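Local coordinates for TRAP dicarboxylate transporter, DctP subunit (Anaerococcus prevoti, PDB 4N91), which binds D-glucuronate as the periplasmic-type solute-binding component of a TRAP transporter, and probably hands it to the membrane subunits for uptake, at residues Arg154-Lys159 with Gly212-Glu217; Ile174-Ser179 with Ser191-Met196; Gly199-Ala204 with Asn223-Val228. All blocks are in the same frame, centred on the assembly; numbering follows the deposited sequence. Where two conformers were deposited one is given.

Contact 1 (Arg154-Lys159 with Gly212-Glu217); sequences RSFYTK and GAENNE. With BDP (beta-D-glucopyranuronic acid), chain C.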
loop_
_atom_site.group_PDB
_atom_site.type_symbol
_atom_site.label_atom_id
_atom_site.label_comp_id
_atom_site.label_asym_id
_atom_site.label_seq_id
_atom_site.Cartn_x
_atom_site.Cartn_y
_atom_site.Cartn_z
ATOM N N ARG A 154 2.302 7.986 -3.641
ATOM C CA ARG A 154 2.582 7.462 -4.963
ATOM C C ARG A 154 2.625 8.587 -5.979
ATOM O O ARG A 154 1.735 9.439 -6.025
ATOM C CB ARG A 154 1.531 6.429 -5.363
ATOM C CG ARG A 154 1.495 5.261 -4.385
ATOM C CD ARG A 154 0.470 4.268 -4.703
ATOM N NE ARG A 154 0.738 3.454 -5.893
ATOM C CZ ARG A 154 1.302 2.254 -5.875
ATOM N NH1 ARG A 154 1.730 1.718 -4.733
ATOM N NH2 ARG A 154 1.440 1.586 -7.014
ATOM N N SER A 155 3.681 8.593 -6.777
ATOM C CA SER A 155 3.887 9.562 -7.831
ATOM C C SER A 155 4.371 8.860 -9.095
ATOM O O SER A 155 4.977 7.796 -9.001
ATOM C CB SER A 155 4.978 10.533 -7.416
ATOM O OG SER A 155 4.519 11.427 -6.418
ATOM N N PHE A 156 4.202 9.514 -10.251
ATOM C CA PHE A 156 4.613 8.944 -11.538
ATOM C C PHE A 156 6.117 8.959 -11.754
ATOM O O PHE A 156 6.803 9.943 -11.449
ATOM C CB PHE A 156 3.914 9.695 -12.676
ATOM C CG PHE A 156 2.435 9.464 -12.706
ATOM C CD1 PHE A 156 1.938 8.226 -13.018
ATOM C CD2 PHE A 156 1.536 10.487 -12.399
ATOM C CE1 PHE A 156 0.570 7.989 -13.007
ATOM C CE2 PHE A 156 0.190 10.254 -12.399
ATOM C CZ PHE A 156 -0.299 9.010 -12.693
ATOM N N TYR A 157 6.624 7.888 -12.340
ATOM C CA TYR A 157 7.988 7.895 -12.862
ATOM C C TYR A 157 7.985 7.218 -14.223
ATOM O O TYR A 157 7.218 6.295 -14.495
ATOM C CB TYR A 157 8.991 7.235 -11.915
ATOM C CG TYR A 157 8.624 5.869 -11.341
ATOM C CD1 TYR A 157 7.886 5.764 -10.171
ATOM C CD2 TYR A 157 9.041 4.689 -11.956
ATOM C CE1 TYR A 157 7.586 4.529 -9.616
ATOM C CE2 TYR A 157 8.734 3.458 -11.425
ATOM C CZ TYR A 157 8.012 3.381 -10.244
ATOM O OH TYR A 157 7.716 2.159 -9.677
ATOM N N THR A 158 8.843 7.725 -15.100
ATOM C CA THR A 158 8.855 7.315 -16.472
ATOM C C THR A 158 10.288 7.205 -16.993
ATOM O O THR A 158 11.224 7.745 -16.415
ATOM C CB THR A 158 8.123 8.361 -17.318
ATOM O OG1 THR A 158 8.685 9.643 -17.018
ATOM C CG2 THR A 158 6.623 8.400 -17.005
ATOM N N LYS A 159 10.426 6.495 -18.107
ATOM C CA LYS A 159 11.711 6.276 -18.752
ATOM C C LYS A 159 12.134 7.384 -19.696
ATOM O O LYS A 159 13.264 7.878 -19.609
ATOM C CB LYS A 159 11.637 4.946 -19.526
ATOM C CG LYS A 159 12.910 4.596 -20.277
ATOM C CD LYS A 159 12.841 3.157 -20.765
ATOM C CE LYS A 159 14.142 2.712 -21.406
ATOM N NZ LYS A 159 14.421 3.538 -22.595
ATOM N N GLY A 212 6.315 3.480 -17.839
ATOM C CA GLY A 212 6.460 4.061 -16.529
ATOM C C GLY A 212 5.536 3.380 -15.550
ATOM O O GLY A 212 4.863 2.397 -15.866
ATOM N N ALA A 213 5.519 3.901 -14.336
ATOM C CA ALA A 213 4.737 3.321 -13.266
ATOM C C ALA A 213 4.497 4.435 -12.247
ATOM O O ALA A 213 4.753 5.622 -12.521
ATOM C CB ALA A 213 5.460 2.119 -12.642
ATOM N N GLU A 214 3.975 4.078 -11.084
ATOM C CA GLU A 214 3.770 5.085 -10.046
ATOM C C GLU A 214 3.870 4.452 -8.694
ATOM O O GLU A 214 3.339 3.386 -8.466
ATOM C CB GLU A 214 2.430 5.813 -10.212
ATOM C CG GLU A 214 1.219 4.932 -10.517
ATOM C CD GLU A 214 0.597 4.247 -9.311
ATOM O OE1 GLU A 214 0.414 3.000 -9.367
ATOM O OE2 GLU A 214 0.242 4.933 -8.314
ATOM N N ASN A 215 4.602 5.108 -7.801
ATOM C CA ASN A 215 4.850 4.529 -6.509
ATOM C C ASN A 215 5.613 5.502 -5.642
ATOM O O ASN A 215 5.939 6.606 -6.062
ATOM C CB ASN A 215 5.681 3.245 -6.649
ATOM C CG ASN A 215 5.225 2.180 -5.692
ATOM O OD1 ASN A 215 5.095 2.429 -4.490
ATOM N ND2 ASN A 215 4.929 0.990 -6.223
ATOM N N ASN A 216 5.924 5.054 -4.437
ATOM C CA ASN A 216 6.848 5.766 -3.593
ATOM C C ASN A 216 8.294 5.586 -4.068
ATOM O O ASN A 216 8.576 4.844 -5.010
ATOM C CB ASN A 216 6.681 5.338 -2.138
ATOM C CG ASN A 216 6.967 3.863 -1.916
ATOM O OD1 ASN A 216 8.010 3.323 -2.357
ATOM N ND2 ASN A 216 6.023 3.179 -1.275
ATOM N N GLU A 217 9.219 6.258 -3.402
ATOM C CA GLU A 217 10.608 6.275 -3.827
ATOM C C GLU A 217 11.356 4.956 -3.651
ATOM O O GLU A 217 12.351 4.730 -4.325
ATOM C CB GLU A 217 11.358 7.383 -3.110
ATOM C CG GLU A 217 10.736 8.762 -3.312
ATOM C CD GLU A 217 9.737 9.178 -2.232
ATOM O OE1 GLU A 217 9.001 8.329 -1.677
ATOM O OE2 GLU A 217 9.703 10.405 -1.935
HETATM C C1 BDP C . 4.305 -0.548 -2.664
HETATM C C2 BDP C . 3.445 -1.162 -1.657
HETATM C C3 BDP C . 3.218 -2.610 -1.979
HETATM C C4 BDP C . 2.616 -2.768 -3.267
HETATM C C5 BDP C . 3.453 -2.093 -4.283
HETATM C C6 BDP C . 2.779 -2.090 -5.680
HETATM O O2 BDP C . 4.337 -1.193 -0.474
HETATM O O3 BDP C . 2.385 -3.227 -0.943
HETATM O O4 BDP C . 2.378 -4.035 -3.613
HETATM O O5 BDP C . 3.664 -0.681 -3.932
HETATM O O6A BDP C . 2.466 -3.217 -6.122
HETATM O O1 BDP C . 4.245 0.884 -2.443
HETATM O O6B BDP C . 2.798 -1.039 -6.359
HETATM O O HOH W 1 5.382 0.693 -9.142
#
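The ring of Tyr157 lies against Ala213 and runs alongside the Asn215 side chain. Ala213 CB sits 3.7 Å from Tyr157 CZ, and Ala213 O stands over one ring face, offset toward the rim. Asn215 CB meets the same ring at its edge, near CE1 and OH. Tyr157 CG is held between its backbone N and carbonyl carbon (chi1 48°), which folds the ring over the neighbouring strand. Its hydroxyl is hydrogen-bonded to His225 and to a water, which in turn accepts from Asn215 ND2.

Phe156 and Glu214 share the other face of the sheet. Phe156 CD1 touches Glu214 CB at 3.7 Å. The Glu214 chain bends at chi2 (81°) and brings its carboxylate to Arg154. Arg154 grips it side-on: NE reaches Glu214 OE2 and NH2 reaches Glu214 OE1, each at 2.9 Å. Both oxygens lie close to the guanidinium plane, but the nitrogens approach from above the carboxylate plane. His237 is a second partner of Glu214 OE2. The salt bridge fixes the turn of the guanidinium and presents its NH1/NH2 edge to the sugar, with NH2 shared between Glu214 OE1 and BDP O6B. The bond from Arg154 NH2 to BDP O6B is 3.0 Å long, and Arg154 NH1 donates to ring oxygen O5. Asn215 ND2 reaches BDP O5 too, at 3.1 Å, while Asn215 OD1 accepts from the backbone N of Asn216 on a lone pair.

Paired backbone bonds at Ser155 with Asn215 and at Tyr157 with Ala213 tie the strands. This is an antiparallel strand pair of a mixed sheet, in which 154-158 also pairs with strand 231-238. Its ligand-side end forms part of the glucuronate pocket of a family 7 solute-binding protein.

Contact 2 (Ile174-Ser179 with Ser191-Met196); sequences IRVQQS and SSASPM. With BDP (beta-D-glucopyranuronic acid), chain C.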
loop_
_atom_site.group_PDB
_atom_site.type_symbol
_atom_site.label_atom_id
_atom_site.label_comp_id
_atom_site.label_asym_id
_atom_site.label_seq_id
_atom_site.Cartn_x
_atom_site.Cartn_y
_atom_site.Cartn_z
ATOM N N ILE A 174 1.108 2.985 -18.401
ATOM C CA ILE A 174 1.642 3.143 -17.059
ATOM C C ILE A 174 1.178 1.977 -16.223
ATOM O O ILE A 174 -0.018 1.696 -16.177
ATOM C CB ILE A 174 1.140 4.446 -16.413
ATOM C CG1 ILE A 174 1.587 5.646 -17.254
ATOM C CG2 ILE A 174 1.589 4.541 -14.978
ATOM C CD1 ILE A 174 3.099 5.842 -17.342
ATOM N N ARG A 175 2.104 1.298 -15.556
ATOM C CA ARG A 175 1.722 0.184 -14.685
ATOM C C ARG A 175 0.998 0.717 -13.456
ATOM O O ARG A 175 1.390 1.752 -12.874
ATOM C CB ARG A 175 2.938 -0.639 -14.256
ATOM C CG ARG A 175 2.600 -1.790 -13.333
ATOM C CD ARG A 175 2.684 -1.421 -11.848
ATOM N NE ARG A 175 2.292 -2.511 -10.977
ATOM C CZ ARG A 175 2.366 -2.455 -9.654
ATOM N NH1 ARG A 175 2.821 -1.348 -9.075
ATOM N NH2 ARG A 175 1.991 -3.493 -8.920
ATOM N N VAL A 176 -0.061 0.005 -13.079
ATOM C CA VAL A 176 -0.748 0.231 -11.819
ATOM C C VAL A 176 -0.950 -1.133 -11.149
ATOM O O VAL A 176 -0.668 -2.174 -11.733
ATOM C CB VAL A 176 -2.094 0.932 -12.006
ATOM C CG1 VAL A 176 -1.853 2.328 -12.584
ATOM C CG2 VAL A 176 -2.995 0.125 -12.913
ATOM N N GLN A 177 -1.392 -1.103 -9.900
ATOM C CA GLN A 177 -1.777 -2.325 -9.218
ATOM C C GLN A 177 -3.093 -2.833 -9.777
ATOM O O GLN A 177 -3.743 -2.148 -10.579
ATOM C CB GLN A 177 -1.893 -2.060 -7.732
ATOM C CG GLN A 177 -0.582 -1.560 -7.116
ATOM C CD GLN A 177 -0.686 -1.453 -5.607
ATOM O OE1 GLN A 177 -0.585 -2.449 -4.890
ATOM N NE2 GLN A 177 -0.907 -0.263 -5.131
ATOM N N GLN A 178 -3.473 -4.048 -9.386
ATOM C CA GLN A 178 -4.731 -4.634 -9.830
ATOM C C GLN A 178 -5.889 -3.997 -9.062
ATOM O O GLN A 178 -6.427 -4.562 -8.104
ATOM C CB GLN A 178 -4.737 -6.158 -9.690
ATOM C CG GLN A 178 -5.878 -6.809 -10.478
ATOM C CD GLN A 178 -5.961 -8.319 -10.320
ATOM O OE1 GLN A 178 -6.889 -8.833 -9.712
ATOM N NE2 GLN A 178 -4.994 -9.029 -10.869
ATOM N N SER A 179 -6.264 -2.814 -9.524
ATOM C CA SER A 179 -7.150 -1.916 -8.824
ATOM C C SER A 179 -8.019 -1.145 -9.816
ATOM O O SER A 179 -7.513 -0.300 -10.566
ATOM C CB SER A 179 -6.284 -0.906 -8.066
ATOM O OG SER A 179 -7.062 0.180 -7.582
ATOM N N SER A 191 -4.521 8.646 -20.189
ATOM C CA SER A 191 -3.447 7.681 -20.354
ATOM C C SER A 191 -4.028 6.266 -20.435
ATOM O O SER A 191 -5.240 6.079 -20.673
ATOM C CB SER A 191 -2.480 7.859 -19.184
ATOM O OG SER A 191 -1.271 7.170 -19.387
ATOM N N SER A 192 -3.183 5.267 -20.235
ATOM C CA SER A 192 -3.604 3.878 -20.317
ATOM C C SER A 192 -2.969 3.102 -19.159
ATOM O O SER A 192 -1.776 3.235 -18.914
ATOM C CB SER A 192 -3.145 3.283 -21.641
ATOM O OG SER A 192 -3.613 1.956 -21.762
ATOM N N ALA A 193 -3.762 2.315 -18.433
ATOM C CA ALA A 193 -3.233 1.515 -17.337
ATOM C C ALA A 193 -2.831 0.111 -17.763
ATOM O O ALA A 193 -3.531 -0.542 -18.532
ATOM C CB ALA A 193 -4.263 1.402 -16.263
ATOM N N SER A 194 -1.752 -0.388 -17.167
ATOM C CA SER A 194 -1.346 -1.764 -17.328
ATOM C C SER A 194 -1.232 -2.384 -15.963
ATOM O O SER A 194 -0.188 -2.327 -15.342
ATOM C CB SER A 194 0.023 -1.869 -18.015
ATOM O OG SER A 194 -0.094 -1.552 -19.373
ATOM N N PRO A 195 -2.311 -3.005 -15.490
ATOM C CA PRO A 195 -2.256 -3.601 -14.139
ATOM C C PRO A 195 -1.436 -4.882 -14.115
ATOM O O PRO A 195 -1.597 -5.712 -15.007
ATOM C CB PRO A 195 -3.713 -3.921 -13.815
ATOM C CG PRO A 195 -4.506 -3.431 -14.980
ATOM C CD PRO A 195 -3.639 -3.082 -16.098
HETATM N N MSE A 196 -0.561 -5.026 -13.127
HETATM C CA MSE A 196 0.246 -6.241 -12.983
HETATM C C MSE A 196 0.858 -6.241 -11.596
HETATM O O MSE A 196 0.903 -5.202 -10.923
HETATM C CB MSE A 196 1.365 -6.293 -14.025
HETATM C CG MSE A 196 2.391 -5.196 -13.825
HETATM SE SE MSE A 196 3.739 -5.106 -15.247
HETATM C CE MSE A 196 2.638 -4.469 -16.659
HETATM C C1 BDP C . 4.305 -0.548 -2.664
HETATM C C2 BDP C . 3.445 -1.162 -1.657
HETATM C C3 BDP C . 3.218 -2.610 -1.979
HETATM C C4 BDP C . 2.616 -2.768 -3.267
HETATM C C5 BDP C . 3.453 -2.093 -4.283
HETATM C C6 BDP C . 2.779 -2.090 -5.680
HETATM O O2 BDP C . 4.337 -1.193 -0.474
HETATM O O3 BDP C . 2.385 -3.227 -0.943
HETATM O O4 BDP C . 2.378 -4.035 -3.613
HETATM O O5 BDP C . 3.664 -0.681 -3.932
HETATM O O6A BDP C . 2.466 -3.217 -6.122
HETATM O O1 BDP C . 4.245 0.884 -2.443
HETATM O O6B BDP C . 2.798 -1.039 -6.359
#
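The flat guanidinium of Arg175 has the backbone N of Gln177 over one face, with Met196 O and the glucuronate carboxylate at its edges. NE and NH2 both donate to Met196 O, the NH2 bond being 2.8 Å long and in the carbonyl plane. The NE bond comes from above that plane. Two donors on one backbone oxygen hold the group against rotation. The adjoining edge, NH1 and NH2, meets the ligand, and NH2 serves both partners. Arg175 NH1 reaches BDP O6B at 2.7 Å, and Arg175 NH2 reaches BDP O6A at 2.9 Å. Both bonds are nearly straight, at 172° and 169°. The double grip matches the negative charge expected on the uronate.

Arg175 CG is anti to the backbone N (chi1 179°), which lays it 3.4 Å from CG of the selenomethionine Met196. The bend at chi2 then turns the rest of the chain toward the ligand. Gln177 adds its CG and amide carbon beside the same carboxylate, and its NE2 is bonded to Ser95.

The strands are joined by backbone bonds from Ile174 N to Ser192 O, Ser194 N to Ile174 O, Val176 N to Ser194 O and Met196 N to Val176 O. The Val176 N bond is long, at 3.3 Å. On the face away from Arg175, Val176 CG2 packs on Ala193 CB at 3.8 Å, and Met186 of the connecting helix covers both residues. Strand 173-176, helix 180-188 and strand 192-195 form a beta-alpha-beta unit, with Arg175 on the first strand binding the carboxylate of the glucuronate.

Contact 3 (Gly199-Ala204 with Asn223-Val228); sequences GEVYTA and NGHGEV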
loop_
_atom_site.group_PDB
_atom_site.type_symbol
_atom_site.label_atom_id
_atom_site.label_comp_id
_atom_site.label_asym_id
_atom_site.label_seq_id
_atom_site.Cartn_x
_atom_site.Cartn_y
_atom_site.Cartn_z
ATOM N N GLY A 199 6.241 -7.518 -8.511
ATOM C CA GLY A 199 7.424 -8.213 -8.968
ATOM C C GLY A 199 7.694 -8.254 -10.456
ATOM O O GLY A 199 8.818 -8.564 -10.878
ATOM N N GLU A 200 6.667 -7.962 -11.256
ATOM C CA GLU A 200 6.791 -7.926 -12.698
ATOM C C GLU A 200 7.276 -6.605 -13.284
ATOM O O GLU A 200 7.655 -6.529 -14.467
ATOM C CB GLU A 200 5.431 -8.285 -13.267
ATOM C CG GLU A 200 5.048 -9.713 -12.795
ATOM C CD GLU A 200 3.581 -9.963 -12.561
ATOM O OE1 GLU A 200 2.782 -9.583 -13.426
ATOM O OE2 GLU A 200 3.231 -10.602 -11.526
ATOM N N VAL A 201 7.233 -5.557 -12.473
ATOM C CA VAL A 201 7.365 -4.206 -12.997
ATOM C C VAL A 201 8.768 -3.921 -13.530
ATOM O O VAL A 201 8.901 -3.319 -14.593
ATOM C CB VAL A 201 6.950 -3.168 -11.929
ATOM C CG1 VAL A 201 7.148 -1.753 -12.446
ATOM C CG2 VAL A 201 5.522 -3.399 -11.477
ATOM N N TYR A 202 9.817 -4.360 -12.824
ATOM C CA TYR A 202 11.179 -4.071 -13.271
ATOM C C TYR A 202 11.422 -4.571 -14.707
ATOM O O TYR A 202 11.886 -3.838 -15.563
ATOM C CB TYR A 202 12.163 -4.703 -12.303
ATOM C CG TYR A 202 13.584 -4.572 -12.740
ATOM C CD1 TYR A 202 14.287 -3.407 -12.518
ATOM C CD2 TYR A 202 14.220 -5.622 -13.385
ATOM C CE1 TYR A 202 15.626 -3.293 -12.923
ATOM C CE2 TYR A 202 15.536 -5.511 -13.808
ATOM C CZ TYR A 202 16.226 -4.348 -13.565
ATOM O OH TYR A 202 17.543 -4.234 -13.956
ATOM N N THR A 203 11.121 -5.842 -14.952
ATOM C CA THR A 203 11.322 -6.407 -16.277
ATOM C C THR A 203 10.379 -5.812 -17.323
ATOM O O THR A 203 10.757 -5.687 -18.486
ATOM C CB THR A 203 11.201 -7.951 -16.261
ATOM O OG1 THR A 203 9.948 -8.318 -15.748
ATOM C CG2 THR A 203 12.264 -8.576 -15.381
ATOM N N ALA A 204 9.177 -5.411 -16.915
ATOM C CA ALA A 204 8.245 -4.787 -17.832
ATOM C C ALA A 204 8.799 -3.423 -18.270
ATOM O O ALA A 204 8.675 -3.048 -19.428
ATOM C CB ALA A 204 6.889 -4.659 -17.221
ATOM N N ASN A 223 13.636 -1.893 -5.470
ATOM C CA ASN A 223 13.126 -2.740 -6.537
ATOM C C ASN A 223 13.762 -2.435 -7.887
ATOM O O ASN A 223 13.424 -3.059 -8.881
ATOM C CB ASN A 223 11.609 -2.641 -6.615
ATOM C CG ASN A 223 10.972 -2.827 -5.254
ATOM O OD1 ASN A 223 10.736 -1.859 -4.528
ATOM N ND2 ASN A 223 10.807 -4.081 -4.850
ATOM N N GLY A 224 14.702 -1.489 -7.891
ATOM C CA GLY A 224 15.516 -1.212 -9.053
ATOM C C GLY A 224 14.860 -0.437 -10.185
ATOM O O GLY A 224 15.444 -0.319 -11.260
ATOM N N HIS A 225 13.662 0.119 -9.978
ATOM C CA HIS A 225 13.000 0.774 -11.095
ATOM C C HIS A 225 13.738 2.022 -11.575
ATOM O O HIS A 225 13.557 2.464 -12.709
ATOM C CB HIS A 225 11.565 1.152 -10.749
ATOM C CG HIS A 225 10.713 -0.012 -10.380
ATOM N ND1 HIS A 225 9.408 0.128 -9.969
ATOM C CD2 HIS A 225 10.983 -1.340 -10.322
ATOM C CE1 HIS A 225 8.906 -1.056 -9.674
ATOM N NE2 HIS A 225 9.839 -1.964 -9.881
ATOM N N GLY A 226 14.552 2.594 -10.703
ATOM C CA GLY A 226 15.360 3.748 -11.062
ATOM C C GLY A 226 16.519 3.430 -11.975
ATOM O O GLY A 226 17.184 4.344 -12.495
ATOM N N GLU A 227 16.753 2.145 -12.224
ATOM C CA GLU A 227 17.759 1.748 -13.216
ATOM C C GLU A 227 17.251 2.078 -14.615
ATOM O O GLU A 227 18.039 2.389 -15.514
ATOM C CB GLU A 227 18.070 0.248 -13.119
ATOM C CG GLU A 227 18.755 -0.166 -11.857
ATOM C CD GLU A 227 19.020 -1.666 -11.811
ATOM O OE1 GLU A 227 18.869 -2.333 -12.864
ATOM O OE2 GLU A 227 19.377 -2.171 -10.722
ATOM N N VAL A 228 15.932 1.988 -14.806
ATOM C CA VAL A 228 15.313 2.241 -16.083
ATOM C C VAL A 228 14.652 3.616 -16.124
ATOM O O VAL A 228 14.766 4.329 -17.114
ATOM C CB VAL A 228 14.229 1.197 -16.383
ATOM C CG1 VAL A 228 13.453 1.581 -17.648
ATOM C CG2 VAL A 228 14.837 -0.199 -16.487
HETATM O O HOH W 2 9.550 -4.829 -9.830
#
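Tyr202 OH donates the one direct hydrogen bond between the segments, to Glu227 OE1 at 2.6 Å, on the syn side of the carboxylate and 31° out of its plane. Ring and carboxylate planes stand almost perpendicular, at 89°. Tyr202 CG lies opposite the backbone N (chi1 175°), which carries the ring across to the second segment.

A water makes the other polar link. It accepts from Tyr202 N at 3.0 Å and lies 2.9 Å from His225 NE2, in the plane of the imidazole.

The remaining contacts are van der Waals. Val201 CG1 presses on His225 CE1 at 3.4 Å, the two side chains crossing at about a right angle. Gly224 O sits at the edge of the Tyr202 ring, 3.4 Å from CE1. Replacing Tyr202 by an alanine would probably leave Glu227 without its hydroxyl partner and open a gap beside Gly224.

The other ring nitrogen of His225 has Tyr157 as its partner. The contact packs residues of helix 201-207 against the loop between helix 218-221 and strand 231-238, with Leu205 of the same helix also touching His225 and Val228.

Contacts 1 and 2 meet around the glucuronate, their centres about 12 Å apart. Arg154 NH2 and Arg175 NH1 come within 3.8 Å of each other, gathered around the ligand carboxylate. Gly212 O and Arg175 N, 3.0 Å apart, probably form a hydrogen bond that joins strand 212-215 of contact 1 to the first strand of contact 2. Contact 3 adjoins both. Its His225 ND1 lies 2.7 Å from Tyr157 OH of contact 1, and its Val201 CG2 packs 3.4 Å from Arg175 NE of contact 2. Met196 SE also touches Ala204 CB at 3.7 Å. Contact 3 itself comes near the pocket, with the Val201 side chain about 6 Å from the bound BDP.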